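Local coordinates for cytochrome P450 (Bacillus megaterium, PDB 5L92), which binds heme and the steroid corticosterone and probably acts as a monooxygenase that oxidises steroids, at residues R96-K101 with K225-E230; D149-P154 with L238-G243; D211-V216 with V233-L238. All blocks are in the same frame, centred on the assembly; numbering follows the deposited sequence.

Contact 1: residues R96-K101 with K225-E230. With HEM (protoporphyrin IX containing Fe), chain C.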
loop_
_atom_site.group_PDB
_atom_site.type_symbol
_atom_site.label_atom_id
_atom_site.label_comp_id
_atom_site.label_asym_id
_atom_site.label_seq_id
_atom_site.Cartn_x
_atom_site.Cartn_y
_atom_site.Cartn_z
ATOM N N ARG A 96 0.008 10.659 15.591
ATOM C CA ARG A 96 1.228 10.255 14.903
ATOM C C ARG A 96 2.434 10.402 15.814
ATOM O O ARG A 96 3.376 9.600 15.751
ATOM C CB ARG A 96 1.362 11.090 13.616
ATOM C CG ARG A 96 2.712 11.131 12.985
ATOM C CD ARG A 96 3.020 9.863 12.219
ATOM N NE ARG A 96 2.504 9.913 10.864
ATOM C CZ ARG A 96 3.200 9.698 9.745
ATOM N NH1 ARG A 96 4.497 9.444 9.766
ATOM N NH2 ARG A 96 2.569 9.759 8.577
ATOM N N ALA A 97 2.390 11.384 16.709
ATOM C CA ALA A 97 3.483 11.597 17.642
ATOM C C ALA A 97 3.729 10.374 18.518
ATOM O O ALA A 97 4.864 10.121 18.903
ATOM C CB ALA A 97 3.187 12.823 18.503
ATOM N N LEU A 98 2.696 9.587 18.812
ATOM C CA LEU A 98 2.837 8.457 19.729
ATOM C C LEU A 98 3.499 7.239 19.114
ATOM O O LEU A 98 3.944 6.361 19.853
ATOM C CB LEU A 98 1.475 8.028 20.248
ATOM C CG LEU A 98 0.729 9.056 21.087
ATOM C CD1 LEU A 98 -0.513 8.378 21.520
ATOM C CD2 LEU A 98 1.531 9.545 22.299
ATOM N N VAL A 99 3.566 7.166 17.787
ATOM C CA VAL A 99 4.082 5.998 17.089
ATOM C C VAL A 99 5.267 6.319 16.194
ATOM O O VAL A 99 5.886 5.388 15.675
ATOM C CB VAL A 99 2.975 5.337 16.239
ATOM C CG1 VAL A 99 1.888 4.773 17.121
ATOM C CG2 VAL A 99 2.412 6.363 15.239
ATOM N N ASN A 100 5.573 7.593 15.956
ATOM C CA ASN A 100 6.611 7.956 14.993
ATOM C C ASN A 100 7.925 7.254 15.299
ATOM O O ASN A 100 8.484 6.553 14.444
ATOM C CB ASN A 100 6.807 9.469 14.981
ATOM C CG ASN A 100 6.274 10.111 13.729
ATOM O OD1 ASN A 100 6.212 9.481 12.681
ATOM N ND2 ASN A 100 5.889 11.379 13.825
ATOM N N LYS A 101 8.422 7.409 16.528
ATOM C CA LYS A 101 9.735 6.871 16.873
ATOM C C LYS A 101 9.816 5.375 16.618
ATOM O O LYS A 101 10.869 4.872 16.234
ATOM C CB LYS A 101 10.059 7.195 18.337
ATOM C CG LYS A 101 10.122 8.703 18.644
ATOM C CD LYS A 101 11.180 9.434 17.796
ATOM C CE LYS A 101 11.179 10.938 18.062
ATOM N NZ LYS A 101 12.526 11.565 17.874
ATOM N N LYS A 225 -1.316 9.358 28.215
ATOM C CA LYS A 225 -1.456 9.890 26.871
ATOM C C LYS A 225 -2.922 9.830 26.452
ATOM O O LYS A 225 -3.675 8.931 26.844
ATOM C CB LYS A 225 -0.571 9.131 25.873
ATOM C CG LYS A 225 0.936 9.514 25.868
ATOM C CD LYS A 225 1.175 11.022 26.039
ATOM C CE LYS A 225 2.647 11.414 25.823
ATOM N NZ LYS A 225 3.534 10.760 26.839
ATOM N N GLN A 226 -3.314 10.817 25.644
ATOM C CA GLN A 226 -4.701 11.056 25.243
ATOM C C GLN A 226 -5.103 10.117 24.105
ATOM O O GLN A 226 -5.184 10.511 22.938
ATOM C CB GLN A 226 -4.842 12.507 24.810
ATOM C CG GLN A 226 -6.225 12.976 24.417
ATOM C CD GLN A 226 -6.231 14.479 24.137
ATOM O OE1 GLN A 226 -5.398 15.221 24.664
ATOM N NE2 GLN A 226 -7.142 14.925 23.284
ATOM N N LEU A 227 -5.383 8.854 24.443
ATOM C CA LEU A 227 -5.885 7.937 23.429
ATOM C C LEU A 227 -6.875 6.940 24.022
ATOM O O LEU A 227 -6.745 6.512 25.171
ATOM C CB LEU A 227 -4.728 7.211 22.720
ATOM C CG LEU A 227 -3.790 6.346 23.546
ATOM C CD1 LEU A 227 -4.385 5.014 23.771
ATOM C CD2 LEU A 227 -2.497 6.150 22.826
ATOM N N THR A 228 -7.864 6.576 23.208
ATOM C CA THR A 228 -8.882 5.607 23.587
ATOM C C THR A 228 -8.500 4.206 23.132
ATOM O O THR A 228 -7.680 4.009 22.232
ATOM C CB THR A 228 -10.245 5.961 22.987
ATOM O OG1 THR A 228 -10.221 5.773 21.549
ATOM C CG2 THR A 228 -10.636 7.421 23.325
ATOM N N ASP A 229 -9.139 3.220 23.755
ATOM C CA ASP A 229 -8.944 1.857 23.303
ATOM C C ASP A 229 -9.389 1.680 21.864
ATOM O O ASP A 229 -8.746 0.935 21.119
ATOM C CB ASP A 229 -9.684 0.878 24.196
ATOM C CG ASP A 229 -8.971 0.641 25.501
ATOM O OD1 ASP A 229 -7.792 1.022 25.633
ATOM O OD2 ASP A 229 -9.586 0.057 26.410
ATOM N N GLU A 230 -10.485 2.338 21.462
ATOM C CA GLU A 230 -10.904 2.293 20.067
ATOM C C GLU A 230 -9.785 2.787 19.158
ATOM O O GLU A 230 -9.624 2.298 18.032
ATOM C CB GLU A 230 -12.177 3.133 19.865
ATOM C CG GLU A 230 -12.835 3.006 18.472
ATOM C CD GLU A 230 -13.995 3.960 18.258
ATOM O OE1 GLU A 230 -14.011 5.044 18.874
ATOM O OE2 GLU A 230 -14.890 3.628 17.467
HETATM C CHA HEM C . -0.129 5.892 4.756
HETATM C CHB HEM C . 1.391 3.644 0.687
HETATM C CHC HEM C . 3.403 0.129 3.276
HETATM C CHD HEM C . 1.456 2.118 7.237
HETATM C C1A HEM C . 0.161 5.597 3.430
HETATM C C2A HEM C . -0.128 6.456 2.302
HETATM C C3A HEM C . 0.277 5.830 1.187
HETATM C C4A HEM C . 0.865 4.566 1.566
HETATM C CMA HEM C . 0.167 6.372 -0.252
HETATM C CAA HEM C . -0.814 7.849 2.369
HETATM C CBA HEM C . -2.284 7.757 2.782
HETATM C CGA HEM C . -3.027 9.041 2.525
HETATM O O1A HEM C . -2.407 10.096 2.338
HETATM O O2A HEM C . -4.269 9.033 2.479
HETATM C C1B HEM C . 2.112 2.517 1.001
HETATM C C2B HEM C . 2.884 1.677 0.096
HETATM C C3B HEM C . 3.423 0.695 0.839
HETATM C C4B HEM C . 3.000 0.887 2.212
HETATM C CMB HEM C . 3.056 1.933 -1.414
HETATM C CAB HEM C . 4.369 -0.456 0.438
HETATM C CBB HEM C . 5.158 -0.409 -0.647
HETATM C C1C HEM C . 3.053 0.366 4.585
HETATM C C2C HEM C . 3.344 -0.491 5.702
HETATM C C3C HEM C . 2.826 0.065 6.782
HETATM C C4C HEM C . 2.140 1.270 6.402
HETATM C CMC HEM C . 4.169 -1.804 5.689
HETATM C CAC HEM C . 2.926 -0.591 8.165
HETATM C CBC HEM C . 3.495 0.061 9.174
HETATM C C1D HEM C . 0.855 3.303 6.926
HETATM C C2D HEM C . 0.171 4.159 7.875
HETATM C C3D HEM C . -0.275 5.228 7.200
HETATM C C4D HEM C . 0.111 5.047 5.804
HETATM C CMD HEM C . 0.026 3.805 9.379
HETATM C CAD HEM C . -1.067 6.448 7.735
HETATM C CBD HEM C . -0.117 7.607 8.099
HETATM C CGD HEM C . -0.832 8.886 8.487
HETATM O O1D HEM C . -0.223 9.748 9.163
HETATM O O2D HEM C . -2.014 9.101 8.117
HETATM N NA HEM C . 0.777 4.442 2.968
HETATM N NB HEM C . 2.196 1.987 2.271
HETATM N NC HEM C . 2.303 1.431 5.050
HETATM N ND HEM C . 0.763 3.865 5.680
HETATM FE FE HEM C . 1.602 2.948 4.026
#
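Leu98 and Leu227 meet because their first torsions send the methyls at each other: CG of Leu98 is anti to the carbonyl carbon (chi1 -64°), whereas that of Leu227 lies between the backbone N and the carbonyl carbon (chi1 60°), a crowded position for leucine. CD1 of Leu98 then stands 3.3 Å from CD2 of Leu227, closer than methyls usually pack. The other branch of Leu98 turns to the lysine: its CD2 is 3.6 Å from CG of Lys225, with CD and CE of that chain running on past the same methyl. Two residues earlier, Arg96 grips the heme. Bent at chi2 and chi3, it presents the edge of its guanidinium in plane to a propionate, Arg96 NE reaching HEM O1D at 3.2 Å and NH2 the same oxygen at 2.9 Å. NH1 of Arg96 makes a weak but nearly straight bond to OD1 of Asn100, 3.4 Å away, and NH2 also meets Phe351 O, so the group is held against rotation from several sides. Its charge probably offsets that of the propionate. With His92, one turn earlier and also hydrogen-bonded to the heme through NE2, this is the heme-propionate site of the P450 C helix.

Contact 2: residues D149-P154 with L238-G243. With C0R (corticosterone), chain D; HEM (protoporphyrin IX containing Fe), chain C.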
loop_
_atom_site.group_PDB
_atom_site.type_symbol
_atom_site.label_atom_id
_atom_site.label_comp_id
_atom_site.label_asym_id
_atom_site.label_seq_id
_atom_site.Cartn_x
_atom_site.Cartn_y
_atom_site.Cartn_z
ATOM N N ASP A 149 4.469 -9.919 14.040
ATOM C CA ASP A 149 5.447 -9.749 15.118
ATOM C C ASP A 149 5.413 -8.338 15.693
ATOM O O ASP A 149 5.538 -8.158 16.903
ATOM C CB ASP A 149 6.852 -10.060 14.620
ATOM C CG ASP A 149 7.134 -11.545 14.568
ATOM O OD1 ASP A 149 6.271 -12.345 14.995
ATOM O OD2 ASP A 149 8.227 -11.912 14.105
ATOM N N ILE A 150 5.229 -7.328 14.844
ATOM C CA ILE A 150 5.183 -5.943 15.312
ATOM C C ILE A 150 3.951 -5.694 16.183
ATOM O O ILE A 150 4.032 -4.986 17.194
ATOM C CB ILE A 150 5.206 -4.971 14.115
ATOM C CG1 ILE A 150 6.586 -4.922 13.465
ATOM C CG2 ILE A 150 4.802 -3.541 14.543
ATOM C CD1 ILE A 150 6.589 -4.192 12.134
ATOM N N LEU A 151 2.782 -6.196 15.763
ATOM C CA LEU A 151 1.567 -6.045 16.569
ATOM C C LEU A 151 1.578 -6.939 17.812
ATOM O O LEU A 151 0.980 -6.586 18.832
ATOM C CB LEU A 151 0.331 -6.339 15.718
ATOM C CG LEU A 151 0.188 -5.367 14.548
ATOM C CD1 LEU A 151 -0.803 -5.847 13.483
ATOM C CD2 LEU A 151 -0.221 -4.022 15.087
ATOM N N GLY A 152 2.253 -8.077 17.750
ATOM C CA GLY A 152 2.233 -9.041 18.826
ATOM C C GLY A 152 1.049 -9.977 18.752
ATOM O O GLY A 152 0.547 -10.411 19.797
ATOM N N VAL A 153 0.594 -10.316 17.544
ATOM C CA VAL A 153 -0.558 -11.199 17.373
ATOM C C VAL A 153 -0.067 -12.505 16.772
ATOM O O VAL A 153 1.005 -12.531 16.151
ATOM C CB VAL A 153 -1.655 -10.562 16.494
ATOM C CG1 VAL A 153 -2.065 -9.227 17.047
ATOM C CG2 VAL A 153 -1.192 -10.399 15.016
ATOM N N PRO A 154 -0.825 -13.595 16.898
ATOM C CA PRO A 154 -0.324 -14.902 16.455
ATOM C C PRO A 154 -0.432 -15.094 14.949
ATOM O O PRO A 154 -1.504 -14.951 14.346
ATOM C CB PRO A 154 -1.215 -15.903 17.202
ATOM C CG PRO A 154 -2.461 -15.158 17.507
ATOM C CD PRO A 154 -2.039 -13.710 17.720
ATOM N N LEU A 238 -5.297 -0.786 10.952
ATOM C CA LEU A 238 -4.632 -0.144 9.824
ATOM C C LEU A 238 -3.315 -0.834 9.515
ATOM O O LEU A 238 -3.029 -1.144 8.354
ATOM C CB LEU A 238 -4.406 1.325 10.144
ATOM C CG LEU A 238 -3.662 2.209 9.130
ATOM C CD1 LEU A 238 -4.365 2.235 7.753
ATOM C CD2 LEU A 238 -3.559 3.593 9.727
ATOM N N LEU A 239 -2.525 -1.131 10.550
ATOM C CA LEU A 239 -1.233 -1.776 10.336
ATOM C C LEU A 239 -1.425 -3.182 9.831
ATOM O O LEU A 239 -0.712 -3.628 8.923
ATOM C CB LEU A 239 -0.401 -1.807 11.617
ATOM C CG LEU A 239 0.131 -0.525 12.224
ATOM C CD1 LEU A 239 1.112 -0.936 13.350
ATOM C CD2 LEU A 239 0.790 0.371 11.256
ATOM N N LEU A 240 -2.401 -3.894 10.391
ATOM C CA LEU A 240 -2.653 -5.252 9.932
ATOM C C LEU A 240 -2.934 -5.271 8.435
ATOM O O LEU A 240 -2.355 -6.069 7.696
ATOM C CB LEU A 240 -3.822 -5.868 10.676
ATOM C CG LEU A 240 -4.064 -7.320 10.306
ATOM C CD1 LEU A 240 -2.821 -8.150 10.674
ATOM C CD2 LEU A 240 -5.310 -7.830 11.001
ATOM N N ILE A 241 -3.842 -4.405 7.988
ATOM C CA ILE A 241 -4.236 -4.384 6.587
ATOM C C ILE A 241 -3.049 -3.967 5.730
ATOM O O ILE A 241 -2.777 -4.576 4.694
ATOM C CB ILE A 241 -5.449 -3.455 6.378
ATOM C CG1 ILE A 241 -6.644 -3.967 7.186
ATOM C CG2 ILE A 241 -5.820 -3.410 4.915
ATOM C CD1 ILE A 241 -7.893 -3.112 7.103
ATOM N N ALA A 242 -2.296 -2.972 6.196
ATOM C CA ALA A 242 -1.034 -2.590 5.572
ATOM C C ALA A 242 -0.072 -3.766 5.489
ATOM O O ALA A 242 0.635 -3.927 4.492
ATOM C CB ALA A 242 -0.391 -1.471 6.369
ATOM N N GLY A 243 -0.011 -4.586 6.536
ATOM C CA GLY A 243 0.846 -5.761 6.534
ATOM C C GLY A 243 0.386 -6.872 5.602
ATOM O O GLY A 243 1.140 -7.831 5.387
HETATM C C1 C0R D . -3.341 2.504 2.203
HETATM C C2 C0R D . -1.803 2.465 2.235
HETATM C C3 C0R D . -1.161 1.828 3.553
HETATM C C4 C0R D . -2.066 0.764 4.351
HETATM C C5 C0R D . -3.523 0.572 3.928
HETATM C C6 C0R D . -4.405 -0.516 4.666
HETATM C C7 C0R D . -5.828 0.151 5.087
HETATM C C8 C0R D . -6.502 0.831 3.911
HETATM C C9 C0R D . -5.577 1.882 3.160
HETATM C C10 C0R D . -4.149 1.374 2.745
HETATM C C11 C0R D . -6.433 2.579 1.990
HETATM C C12 C0R D . -7.852 3.182 2.567
HETATM C C13 C0R D . -8.725 2.164 3.269
HETATM C C14 C0R D . -7.822 1.436 4.430
HETATM C C15 C0R D . -8.667 0.563 4.974
HETATM C C16 C0R D . -10.066 1.372 5.025
HETATM C C17 C0R D . -9.745 2.686 3.994
HETATM C C18 C0R D . -9.271 1.111 2.247
HETATM C C19 C0R D . -4.218 0.297 1.638
HETATM C C20 C0R D . -11.022 3.121 3.222
HETATM C C21 C0R D . -11.390 4.600 3.026
HETATM O O1 C0R D . -0.014 1.982 3.960
HETATM O O2 C0R D . -6.682 1.713 1.014
HETATM O O3 C0R D . -11.770 2.266 2.761
HETATM O O4 C0R D . -12.488 4.637 2.119
HETATM C CHA HEM C . -0.129 5.892 4.756
HETATM C CHB HEM C . 1.391 3.644 0.687
HETATM C CHC HEM C . 3.403 0.129 3.276
HETATM C CHD HEM C . 1.456 2.118 7.237
HETATM C C1A HEM C . 0.161 5.597 3.430
HETATM C C2A HEM C . -0.128 6.456 2.302
HETATM C C3A HEM C . 0.277 5.830 1.187
HETATM C C4A HEM C . 0.865 4.566 1.566
HETATM C CMA HEM C . 0.167 6.372 -0.252
HETATM C CAA HEM C . -0.814 7.849 2.369
HETATM C CBA HEM C . -2.284 7.757 2.782
HETATM C CGA HEM C . -3.027 9.041 2.525
HETATM O O1A HEM C . -2.407 10.096 2.338
HETATM O O2A HEM C . -4.269 9.033 2.479
HETATM C C1B HEM C . 2.112 2.517 1.001
HETATM C C2B HEM C . 2.884 1.677 0.096
HETATM C C3B HEM C . 3.423 0.695 0.839
HETATM C C4B HEM C . 3.000 0.887 2.212
HETATM C CMB HEM C . 3.056 1.933 -1.414
HETATM C CAB HEM C . 4.369 -0.456 0.438
HETATM C CBB HEM C . 5.158 -0.409 -0.647
HETATM C C1C HEM C . 3.053 0.366 4.585
HETATM C C2C HEM C . 3.344 -0.491 5.702
HETATM C C3C HEM C . 2.826 0.065 6.782
HETATM C C4C HEM C . 2.140 1.270 6.402
HETATM C CMC HEM C . 4.169 -1.804 5.689
HETATM C CAC HEM C . 2.926 -0.591 8.165
HETATM C CBC HEM C . 3.495 0.061 9.174
HETATM C C1D HEM C . 0.855 3.303 6.926
HETATM C C2D HEM C . 0.171 4.159 7.875
HETATM C C3D HEM C . -0.275 5.228 7.200
HETATM C C4D HEM C . 0.111 5.047 5.804
HETATM C CMD HEM C . 0.026 3.805 9.379
HETATM C CAD HEM C . -1.067 6.448 7.735
HETATM C CBD HEM C . -0.117 7.607 8.099
HETATM C CGD HEM C . -0.832 8.886 8.487
HETATM O O1D HEM C . -0.223 9.748 9.163
HETATM O O2D HEM C . -2.014 9.101 8.117
HETATM N NA HEM C . 0.777 4.442 2.968
HETATM N NB HEM C . 2.196 1.987 2.271
HETATM N NC HEM C . 2.303 1.431 5.050
HETATM N ND HEM C . 0.763 3.865 5.680
HETATM FE FE HEM C . 1.602 2.948 4.026
#
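Leu151 closes helix 141-151 beside the middle of helix 229-245, its CA 7.9 Å from CA of Leu240. After it the chain turns off in a Schellman motif with Gly152 as C-prime residue; the positive phi of 85° there would jam a CB against the preceding carbonyl oxygen. CG of Leu151 is anti to the carbonyl carbon (chi1 -62°), which carries its two methyls to the long helix: CD2 is 3.8 Å from CD1 of Leu239, while CD1 of Leu151 settles over the backbone of Leu240, 4.0 Å from its N. Shortened to an alanine here, the side chain would lose both methyls, which is likely to open a gap beside Leu239 and Leu240. Leu239 passes the contact on to the cofactor, its CD2 lying 3.4 Å from the heme vinyl carbon CBC. Another side of the helix lines the steroid pocket: CG2 of Ile241 is 3.2 Å from C6 of corticosterone, and CB of Ala242 touches both C4 of the steroid and C3C of the heme. C0R O1 binds the heme iron, HEM FE, at 1.9 Å. Phe161 of helix 158-169 and Leu194 and Phe198 of helix 177-207 pack on Leu240, and Ile213 of helix 213-222 covers Leu151.

Contact 3: residues D211-V216 with V233-L238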
loop_
_atom_site.group_PDB
_atom_site.type_symbol
_atom_site.label_atom_id
_atom_site.label_comp_id
_atom_site.label_asym_id
_atom_site.label_seq_id
_atom_site.Cartn_x
_atom_site.Cartn_y
_atom_site.Cartn_z
ATOM N N ASP A 211 6.582 -7.259 23.910
ATOM C CA ASP A 211 7.449 -6.371 23.144
ATOM C C ASP A 211 6.826 -6.149 21.764
ATOM O O ASP A 211 7.293 -6.643 20.732
ATOM C CB ASP A 211 8.844 -6.977 23.052
ATOM C CG ASP A 211 9.873 -6.013 22.529
ATOM O OD1 ASP A 211 9.612 -4.793 22.568
ATOM O OD2 ASP A 211 10.957 -6.481 22.095
ATOM N N ASP A 212 5.740 -5.381 21.769
ATOM C CA ASP A 212 4.967 -5.095 20.561
ATOM C C ASP A 212 4.329 -3.722 20.701
ATOM O O ASP A 212 4.264 -3.151 21.788
ATOM C CB ASP A 212 3.885 -6.156 20.300
ATOM C CG ASP A 212 3.014 -6.433 21.536
ATOM O OD1 ASP A 212 2.218 -5.554 21.921
ATOM O OD2 ASP A 212 3.111 -7.539 22.100
ATOM N N ILE A 213 3.832 -3.195 19.589
ATOM C CA ILE A 213 3.367 -1.821 19.610
ATOM C C ILE A 213 1.975 -1.685 20.218
ATOM O O ILE A 213 1.577 -0.576 20.579
ATOM C CB ILE A 213 3.403 -1.214 18.200
ATOM C CG1 ILE A 213 3.140 0.279 18.291
ATOM C CG2 ILE A 213 2.398 -1.890 17.294
ATOM C CD1 ILE A 213 3.753 1.071 17.236
ATOM N N ILE A 214 1.209 -2.760 20.340
ATOM C CA ILE A 214 -0.046 -2.652 21.072
ATOM C C ILE A 214 0.231 -2.434 22.559
ATOM O O ILE A 214 -0.343 -1.534 23.183
ATOM C CB ILE A 214 -0.915 -3.894 20.829
ATOM C CG1 ILE A 214 -1.336 -3.921 19.359
ATOM C CG2 ILE A 214 -2.146 -3.909 21.798
ATOM C CD1 ILE A 214 -2.246 -5.065 19.022
ATOM N N SER A 215 1.113 -3.259 23.139
ATOM C CA SER A 215 1.584 -3.044 24.506
ATOM C C SER A 215 2.142 -1.644 24.668
ATOM O O SER A 215 1.840 -0.955 25.643
ATOM C CB SER A 215 2.661 -4.071 24.863
ATOM O OG SER A 215 2.167 -5.401 24.788
ATOM N N VAL A 216 2.934 -1.180 23.699
ATOM C CA VAL A 216 3.555 0.120 23.873
ATOM C C VAL A 216 2.504 1.213 23.934
ATOM O O VAL A 216 2.681 2.199 24.648
ATOM C CB VAL A 216 4.580 0.380 22.760
ATOM C CG1 VAL A 216 5.058 1.816 22.827
ATOM C CG2 VAL A 216 5.756 -0.567 22.914
ATOM N N VAL A 233 -7.225 0.037 18.767
ATOM C CA VAL A 233 -7.786 -0.944 17.841
ATOM C C VAL A 233 -7.698 -0.435 16.404
ATOM O O VAL A 233 -7.287 -1.165 15.501
ATOM C CB VAL A 233 -9.229 -1.296 18.242
ATOM C CG1 VAL A 233 -9.972 -2.039 17.126
ATOM C CG2 VAL A 233 -9.200 -2.180 19.479
ATOM N N GLY A 234 -8.088 0.820 16.177
ATOM C CA GLY A 234 -8.085 1.361 14.824
ATOM C C GLY A 234 -6.692 1.364 14.197
ATOM O O GLY A 234 -6.517 0.979 13.039
ATOM N N PHE A 235 -5.684 1.791 14.958
ATOM C CA PHE A 235 -4.319 1.806 14.449
ATOM C C PHE A 235 -3.812 0.387 14.215
ATOM O O PHE A 235 -3.199 0.099 13.177
ATOM C CB PHE A 235 -3.425 2.580 15.426
ATOM C CG PHE A 235 -1.969 2.603 15.035
ATOM C CD1 PHE A 235 -1.490 3.528 14.109
ATOM C CD2 PHE A 235 -1.086 1.711 15.616
ATOM C CE1 PHE A 235 -0.137 3.540 13.747
ATOM C CE2 PHE A 235 0.264 1.716 15.266
ATOM C CZ PHE A 235 0.741 2.631 14.339
ATOM N N SER A 236 -4.120 -0.526 15.132
ATOM C CA SER A 236 -3.718 -1.912 14.952
ATOM C C SER A 236 -4.310 -2.494 13.676
ATOM O O SER A 236 -3.610 -3.184 12.918
ATOM C CB SER A 236 -4.122 -2.717 16.180
ATOM O OG SER A 236 -3.433 -2.200 17.302
ATOM N N ILE A 237 -5.578 -2.181 13.393
ATOM C CA ILE A 237 -6.210 -2.687 12.172
ATOM C C ILE A 237 -5.548 -2.091 10.936
ATOM O O ILE A 237 -5.269 -2.800 9.966
ATOM C CB ILE A 237 -7.732 -2.414 12.201
ATOM C CG1 ILE A 237 -8.434 -3.384 13.190
ATOM C CG2 ILE A 237 -8.349 -2.565 10.813
ATOM C CD1 ILE A 237 -9.809 -2.919 13.627
ATOM N N LEU A 238 -5.297 -0.786 10.952
ATOM C CA LEU A 238 -4.632 -0.144 9.824
ATOM C C LEU A 238 -3.315 -0.834 9.515
ATOM O O LEU A 238 -3.029 -1.144 8.354
ATOM C CB LEU A 238 -4.406 1.325 10.144
ATOM C CG LEU A 238 -3.662 2.209 9.130
ATOM C CD1 LEU A 238 -4.365 2.235 7.753
ATOM C CD2 LEU A 238 -3.559 3.593 9.727
#
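Ile214 reaches across to Ser236 with one arm, and it pays to follow that arm outward. From CB the chain forks: CG2 goes anti to the backbone N, and CG1 anti to the carbonyl carbon (chi1 -66°), which carries the ethyl branch over to the long helix. CG1 of Ile214 comes 3.4 Å from OG of Ser236. The tip, CD1 of Ile214, is 3.5 Å from the same OG and 4.1 Å from CB of Ser236, so the branch lies alongside the serine rather than touching it at one point. The hydroxyl is not left looking for a partner in this greasy spot, since OG is hydrogen-bonded to the carbonyl O of Ile232, one turn back in its own helix. Next door, Ile213 sends CD1 to within 4.1 Å of CE2 of Phe235, the two side chains crossing at about a right angle. Both isoleucines sit on the first turn of helix 213-222, which Asp212 caps: its OD1 takes a nearly straight bond from Ser215 N at 2.8 Å and a second from Ser215 OG, which comes from above the carboxylate plane. OD2 is in a salt bridge with Lys205 of helix 177-207. That helix also lies against helix 229-245, with Phe198 on Ser236 and Ile202 on Val233. Ile150 of helix 141-151 backs Ile213 of helix 213-222.

Overall arrangement
Following the chain from the N terminus, 96-101 comes first, on helix 91-97, then 149-154 and 211-216, before helix 229-245 and the residues leading into it answer all three. Contact 1 closes its loop at the lead-in, contact 3 about a turn into the helix and contact 2 further along. Contact 1 crosses both others, while contact 3 lies within the span of contact 2. Helices 91-97, 141-151 and 213-222 are brought onto this one helix and its lead-in. Ile150 O probably accepts a bond from Ile213 N, joining contacts 2 and 3, and Val99 links contact 1 to contact 3 by packing on Phe235 and Ile213. Contacts 1 and 2 do not touch, yet both reach the heme.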